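Local coordinates for protein gamma-glutamyltranspeptidase (Ggt) (Helicobacter pylori 26695, PDB 5BPK) that probably cleaves the gamma-glutamyl bond of glutathione and related compounds, handing the glutamyl group to water or an acceptor amine, as an Ntn-hydrolase, at residues Glu185-Tyr190 with Tyr196-Gly201; Ala71-His76 with Gly80-Gly85. All coordinates share one frame; numbering follows the deposited sequence.

Overall arrangement
Both contacts are largely buried and local in sequence, and each joins the C-terminal end of a helix to chain a few residues further on. Contact 2 (71-76 with 80-85) lies deeper, about 11 Å from the centre of the chain to its own centre, and leads from helix 61-75 into strand 85-91 of the four-stranded antiparallel sheet. Contact 1 (185-190 with 196-201) sits about 25 Å out, where the chain leaves helix 174-187 and, after helix 191-196, folds back on it. Their centres are about 18 Å apart and they do not touch. Aromatic stacking and apolar packing dominate contact 1; backbone atoms, glycine and a bridging water make up most of contact 2.

Contact 1 (Glu185-Tyr190 with Tyr196-Gly201); sequences ERFLKY and YFFKKG. With EDO (1,2-ethanediol), chain G.
The backbones of Phe-187 and Phe-197 approach to 7.3 Å between their CA atoms, and the CB atom of each residue points toward the other segment. The two rings form an offset stack with planes only 5° apart and centroids separated by 4.6 Å. Consistent with the offset, Phe-197 CB lies over the centre of the Phe-187 ring, 3.9 Å from its centroid and 13° from the normal, a CH-pi contact, and Phe-197 CG meets Phe-187 CZ. With CG anti to the carbonyl carbon (chi1 -69°), Phe-187 presents one face of its ring to Phe-197.

Phe-198 approaches from another direction. Its CE2 rests 3.7 Å from Phe-187 CB, near the root of that side chain, while its CZ meets Leu-188 CG at 3.7 Å, the leucine crossing the phenylalanine at about a right angle with CD2 against the same end of the ring. A 1,2-ethanediol, probably from the crystallisation liquor, lies beside the rings: its C1 is at the edge of the Phe-187 ring, its O1 is near Phe-198 CE1, and its O2 donates a 2.6 Å hydrogen bond to Phe-197 O. Leu-180 of helix 174-187 touches both stacked rings from within the same chain. Tyr-24 of the other chain meets the Phe-187 ring edge-to-face, which brings the cluster to the subunit interface.

The chain leaves helix 174-187 through a type I beta turn from Phe-187 to Tyr-190, closed by Tyr-190 N to Phe-187 O at 3.0 Å. The whole is a short connection in which aromatic residues just after helix 191-196, leading into the weakly bonded strand 198-199, fold back on the end of helix 174-187, far from the chain's centre and at the subunit interface of this Ntn-hydrolase.

Contact 2 (Ala71-His76 with Gly80-Gly85); sequences ALAVVH and GNIGGG
Ala-73 and Gly-80 meet almost backbone to backbone, with Ala-73 CA 3.7 Å from Gly-80 C. The methyl of Ala-73 lies against the next peptide, its CB 3.4 Å from Asn-81 C, and touches the CG2 branch of Ile-82. That branch stands anti to the carbonyl carbon, while CG1 takes the hindered place between N and C. Gly-80, with no side chain, brings its CA to 3.4 Å from Leu-72 O in a CA-H...O contact, and Gly-80 N gives His-76 O a short but weak bond, bent to 115°. The His-76 imidazole swings anti to its own N (chi1 -170°), bringing CD2 to 4.2 Å from Gly-80 N.

Asn-81 turns its CB away from the helix. Its OD1 accepts Gly-84 N at 2.9 Å in an Asx motif, the donor lying 49° out of the carbonyl plane, and also bonds Thr-139 OG1; ND2 reaches Ala-79 O. Such chemistry implies that glycine lets the loop press on the helix end, while a water bridges Ala-73 O and Ile-82 N and the Asn-81 side-chain carbonyl holds Gly-84 N on the way into strand 85-91.

Contact 1 (Glu185-Tyr190 with Tyr196-Gly201)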
loop_
_atom_site.group_PDB
_atom_site.type_symbol
_atom_site.label_atom_id
_atom_site.label_comp_id
_atom_site.label_asym_id
_atom_site.label_seq_id
_atom_site.Cartn_x
_atom_site.Cartn_y
_atom_site.Cartn_z
ATOM N N GLU A 185 -16.068 -15.524 -10.018
ATOM C CA GLU A 185 -16.583 -16.606 -9.174
ATOM C C GLU A 185 -16.698 -16.200 -7.702
ATOM O O GLU A 185 -17.556 -16.698 -6.978
ATOM C CB GLU A 185 -15.727 -17.869 -9.318
ATOM C CG GLU A 185 -16.066 -18.703 -10.544
ATOM C CD GLU A 185 -15.680 -18.027 -11.835
ATOM O OE1 GLU A 185 -16.504 -18.012 -12.781
ATOM O OE2 GLU A 185 -14.547 -17.506 -11.898
ATOM N N ARG A 186 -15.839 -15.280 -7.270
ATOM C CA ARG A 186 -15.914 -14.741 -5.918
ATOM C C ARG A 186 -17.157 -13.865 -5.767
ATOM O O ARG A 186 -17.902 -14.013 -4.805
ATOM C CB ARG A 186 -14.651 -13.943 -5.584
ATOM C CG ARG A 186 -13.360 -14.751 -5.722
ATOM C CD ARG A 186 -12.137 -13.913 -5.376
ATOM N NE ARG A 186 -12.113 -13.592 -3.957
ATOM C CZ ARG A 186 -11.772 -12.416 -3.428
ATOM N NH1 ARG A 186 -11.427 -11.375 -4.188
ATOM N NH2 ARG A 186 -11.792 -12.283 -2.116
ATOM N N PHE A 187 -17.388 -12.973 -6.738
ATOM C CA PHE A 187 -18.567 -12.099 -6.723
ATOM C C PHE A 187 -19.854 -12.909 -6.654
ATOM O O PHE A 187 -20.800 -12.531 -5.974
ATOM C CB PHE A 187 -18.663 -11.258 -7.992
ATOM C CG PHE A 187 -17.609 -10.194 -8.141
ATOM C CD1 PHE A 187 -17.196 -9.408 -7.073
ATOM C CD2 PHE A 187 -17.104 -9.915 -9.397
ATOM C CE1 PHE A 187 -16.262 -8.404 -7.272
ATOM C CE2 PHE A 187 -16.173 -8.921 -9.588
ATOM C CZ PHE A 187 -15.757 -8.166 -8.530
ATOM N N LEU A 188 -19.882 -14.026 -7.373
ATOM C CA LEU A 188 -21.095 -14.837 -7.484
ATOM C C LEU A 188 -21.480 -15.522 -6.169
ATOM O O LEU A 188 -22.583 -16.065 -6.056
ATOM C CB LEU A 188 -20.965 -15.861 -8.624
ATOM C CG LEU A 188 -21.137 -15.298 -10.035
ATOM C CD1 LEU A 188 -20.565 -16.234 -11.076
ATOM C CD2 LEU A 188 -22.612 -14.981 -10.339
ATOM N N LYS A 189 -20.590 -15.489 -5.178
ATOM C CA LYS A 189 -20.927 -15.966 -3.840
ATOM C C LYS A 189 -21.840 -15.038 -3.037
ATOM O O LYS A 189 -22.410 -15.470 -2.023
ATOM C CB LYS A 189 -19.659 -16.208 -3.022
ATOM C CG LYS A 189 -18.729 -17.265 -3.581
ATOM C CD LYS A 189 -17.520 -17.411 -2.684
ATOM C CE LYS A 189 -16.517 -18.398 -3.201
ATOM N NZ LYS A 189 -15.506 -18.713 -2.133
ATOM N N TYR A 190 -21.968 -13.773 -3.466
ATOM C CA TYR A 190 -22.639 -12.724 -2.679
ATOM C C TYR A 190 -23.728 -12.037 -3.480
ATOM O O TYR A 190 -23.472 -11.512 -4.568
ATOM C CB TYR A 190 -21.593 -11.715 -2.141
ATOM C CG TYR A 190 -20.502 -12.480 -1.449
ATOM C CD1 TYR A 190 -20.761 -13.156 -0.264
ATOM C CD2 TYR A 190 -19.253 -12.620 -2.032
ATOM C CE1 TYR A 190 -19.793 -13.922 0.339
ATOM C CE2 TYR A 190 -18.278 -13.383 -1.437
ATOM C CZ TYR A 190 -18.556 -14.034 -0.258
ATOM O OH TYR A 190 -17.577 -14.804 0.314
ATOM N N TYR A 196 -23.999 -5.445 -8.268
ATOM C CA TYR A 196 -23.118 -4.334 -8.631
ATOM C C TYR A 196 -22.086 -4.653 -9.707
ATOM O O TYR A 196 -21.637 -3.749 -10.410
ATOM C CB TYR A 196 -22.377 -3.830 -7.398
ATOM C CG TYR A 196 -23.266 -3.313 -6.293
ATOM C CD1 TYR A 196 -24.272 -2.380 -6.558
ATOM C CD2 TYR A 196 -23.071 -3.724 -4.968
ATOM C CE1 TYR A 196 -25.074 -1.888 -5.542
ATOM C CE2 TYR A 196 -23.869 -3.244 -3.947
ATOM C CZ TYR A 196 -24.863 -2.307 -4.246
ATOM O OH TYR A 196 -25.635 -1.816 -3.246
ATOM N N PHE A 197 -21.682 -5.918 -9.819
ATOM C CA PHE A 197 -20.562 -6.269 -10.700
ATOM C C PHE A 197 -20.951 -7.136 -11.891
ATOM O O PHE A 197 -20.089 -7.703 -12.557
ATOM C CB PHE A 197 -19.429 -6.863 -9.864
ATOM C CG PHE A 197 -18.821 -5.857 -8.950
ATOM C CD1 PHE A 197 -17.934 -4.903 -9.449
ATOM C CD2 PHE A 197 -19.205 -5.781 -7.616
ATOM C CE1 PHE A 197 -17.398 -3.937 -8.615
ATOM C CE2 PHE A 197 -18.686 -4.799 -6.784
ATOM C CZ PHE A 197 -17.786 -3.878 -7.286
ATOM N N PHE A 198 -22.252 -7.210 -12.158
ATOM C CA PHE A 198 -22.790 -7.826 -13.357
ATOM C C PHE A 198 -23.844 -6.898 -13.958
ATOM O O PHE A 198 -24.457 -6.087 -13.244
ATOM C CB PHE A 198 -23.409 -9.189 -13.028
ATOM C CG PHE A 198 -22.406 -10.192 -12.537
ATOM C CD1 PHE A 198 -21.724 -11.008 -13.426
ATOM C CD2 PHE A 198 -22.099 -10.287 -11.184
ATOM C CE1 PHE A 198 -20.767 -11.922 -12.968
ATOM C CE2 PHE A 198 -21.147 -11.197 -10.726
ATOM C CZ PHE A 198 -20.486 -12.015 -11.624
ATOM N N LYS A 199 -24.027 -7.019 -15.271
ATOM C CA LYS A 199 -25.085 -6.327 -16.000
ATOM C C LYS A 199 -26.390 -7.103 -15.876
ATOM O O LYS A 199 -26.399 -8.234 -15.396
ATOM C CB LYS A 199 -24.732 -6.201 -17.484
ATOM C CG LYS A 199 -23.500 -5.399 -17.782
ATOM C CD LYS A 199 -23.256 -5.231 -19.297
ATOM C CE LYS A 199 -23.112 -6.555 -20.021
ATOM N NZ LYS A 199 -22.513 -6.404 -21.383
ATOM N N LYS A 200 -27.488 -6.494 -16.336
ATOM C CA LYS A 200 -28.806 -7.141 -16.370
ATOM C C LYS A 200 -28.716 -8.567 -16.917
ATOM O O LYS A 200 -28.043 -8.807 -17.919
ATOM C CB LYS A 200 -29.765 -6.306 -17.233
ATOM C CG LYS A 200 -31.170 -6.872 -17.380
ATOM C CD LYS A 200 -32.081 -5.889 -18.131
ATOM N N GLY A 201 -29.402 -9.496 -16.253
ATOM C CA GLY A 201 -29.337 -10.923 -16.597
ATOM C C GLY A 201 -28.095 -11.594 -16.040
ATOM O O GLY A 201 -27.729 -12.678 -16.493
HETATM C C1 EDO G . -17.648 -10.380 -13.624
HETATM O O1 EDO G . -17.729 -11.414 -14.616
HETATM C C2 EDO G . -17.702 -9.036 -14.322
HETATM O O2 EDO G . -19.018 -8.724 -14.748
#

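Contact 2 (Ala71-His76 with Gly80-Gly85)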
loop_
_atom_site.group_PDB
_atom_site.type_symbol
_atom_site.label_atom_id
_atom_site.label_comp_id
_atom_site.label_asym_id
_atom_site.label_seq_id
_atom_site.Cartn_x
_atom_site.Cartn_y
_atom_site.Cartn_z
ATOM N N ALA A 71 -12.000 9.503 -5.893
ATOM C CA ALA A 71 -12.097 9.158 -7.322
ATOM C C ALA A 71 -11.704 7.702 -7.579
ATOM O O ALA A 71 -12.411 6.985 -8.280
ATOM C CB ALA A 71 -11.261 10.111 -8.176
ATOM N N LEU A 72 -10.608 7.251 -6.977
ATOM C CA LEU A 72 -10.174 5.859 -7.153
ATOM C C LEU A 72 -11.178 4.854 -6.575
ATOM O O LEU A 72 -11.269 3.715 -7.051
ATOM C CB LEU A 72 -8.796 5.640 -6.512
ATOM C CG LEU A 72 -7.590 6.270 -7.202
ATOM C CD1 LEU A 72 -6.336 6.151 -6.302
ATOM C CD2 LEU A 72 -7.343 5.627 -8.567
ATOM N N ALA A 73 -11.922 5.265 -5.547
ATOM C CA ALA A 73 -12.988 4.421 -4.991
ATOM C C ALA A 73 -14.090 4.095 -6.017
ATOM O O ALA A 73 -14.819 3.101 -5.864
ATOM C CB ALA A 73 -13.598 5.065 -3.729
ATOM N N VAL A 74 -14.190 4.924 -7.052
ATOM C CA VAL A 74 -15.178 4.764 -8.112
ATOM C C VAL A 74 -14.552 4.117 -9.361
ATOM O O VAL A 74 -15.085 3.153 -9.886
ATOM C CB VAL A 74 -15.803 6.133 -8.464
ATOM C CG1 VAL A 74 -16.794 6.007 -9.629
ATOM C CG2 VAL A 74 -16.487 6.714 -7.253
ATOM N N VAL A 75 -13.411 4.627 -9.810
ATOM C CA VAL A 75 -12.840 4.209 -11.102
ATOM C C VAL A 75 -11.858 3.048 -11.022
ATOM O O VAL A 75 -11.480 2.496 -12.055
ATOM C CB VAL A 75 -12.172 5.384 -11.838
ATOM C CG1 VAL A 75 -13.195 6.506 -12.077
ATOM C CG2 VAL A 75 -10.940 5.927 -11.080
ATOM N N HIS A 76 -11.449 2.684 -9.806
ATOM C CA HIS A 76 -10.501 1.581 -9.608
ATOM C C HIS A 76 -10.950 0.681 -8.453
ATOM O O HIS A 76 -10.218 0.508 -7.477
ATOM C CB HIS A 76 -9.116 2.183 -9.355
ATOM C CG HIS A 76 -7.993 1.192 -9.358
ATOM N ND1 HIS A 76 -8.105 -0.067 -9.914
ATOM C CD2 HIS A 76 -6.736 1.276 -8.858
ATOM C CE1 HIS A 76 -6.954 -0.703 -9.777
ATOM N NE2 HIS A 76 -6.106 0.088 -9.139
ATOM N N GLY A 80 -8.737 0.898 -5.207
ATOM C CA GLY A 80 -9.365 2.122 -4.711
ATOM C C GLY A 80 -10.669 1.764 -4.017
ATOM O O GLY A 80 -11.342 0.798 -4.402
ATOM N N ASN A 81 -11.023 2.503 -2.977
ATOM C CA ASN A 81 -12.082 2.064 -2.074
ATOM C C ASN A 81 -12.579 3.114 -1.107
ATOM O O ASN A 81 -11.868 4.086 -0.794
ATOM C CB ASN A 81 -11.564 0.899 -1.222
ATOM C CG ASN A 81 -10.472 1.329 -0.260
ATOM O OD1 ASN A 81 -10.764 1.718 0.885
ATOM N ND2 ASN A 81 -9.204 1.298 -0.724
ATOM N N ILE A 82 -13.793 2.871 -0.606
ATOM C CA ILE A 82 -14.226 3.387 0.695
ATOM C C ILE A 82 -14.432 2.271 1.735
ATOM O O ILE A 82 -14.645 2.554 2.908
ATOM C CB ILE A 82 -15.503 4.263 0.590
ATOM C CG1 ILE A 82 -16.700 3.484 0.031
ATOM C CG2 ILE A 82 -15.228 5.481 -0.277
ATOM C CD1 ILE A 82 -18.005 4.253 0.111
ATOM N N GLY A 83 -14.375 1.002 1.311
ATOM C CA GLY A 83 -14.563 -0.134 2.230
ATOM C C GLY A 83 -13.317 -0.734 2.851
ATOM O O GLY A 83 -13.395 -1.794 3.484
ATOM N N GLY A 84 -12.177 -0.063 2.687
ATOM C CA GLY A 84 -10.889 -0.545 3.195
ATOM C C GLY A 84 -10.197 0.485 4.077
ATOM O O GLY A 84 -10.826 1.138 4.897
ATOM N N GLY A 85 -8.892 0.642 3.896
ATOM C CA GLY A 85 -8.100 1.527 4.741
ATOM C C GLY A 85 -6.697 1.668 4.195
ATOM O O GLY A 85 -6.360 1.128 3.121
HETATM O O HOH W 1 -15.294 2.045 -3.187
#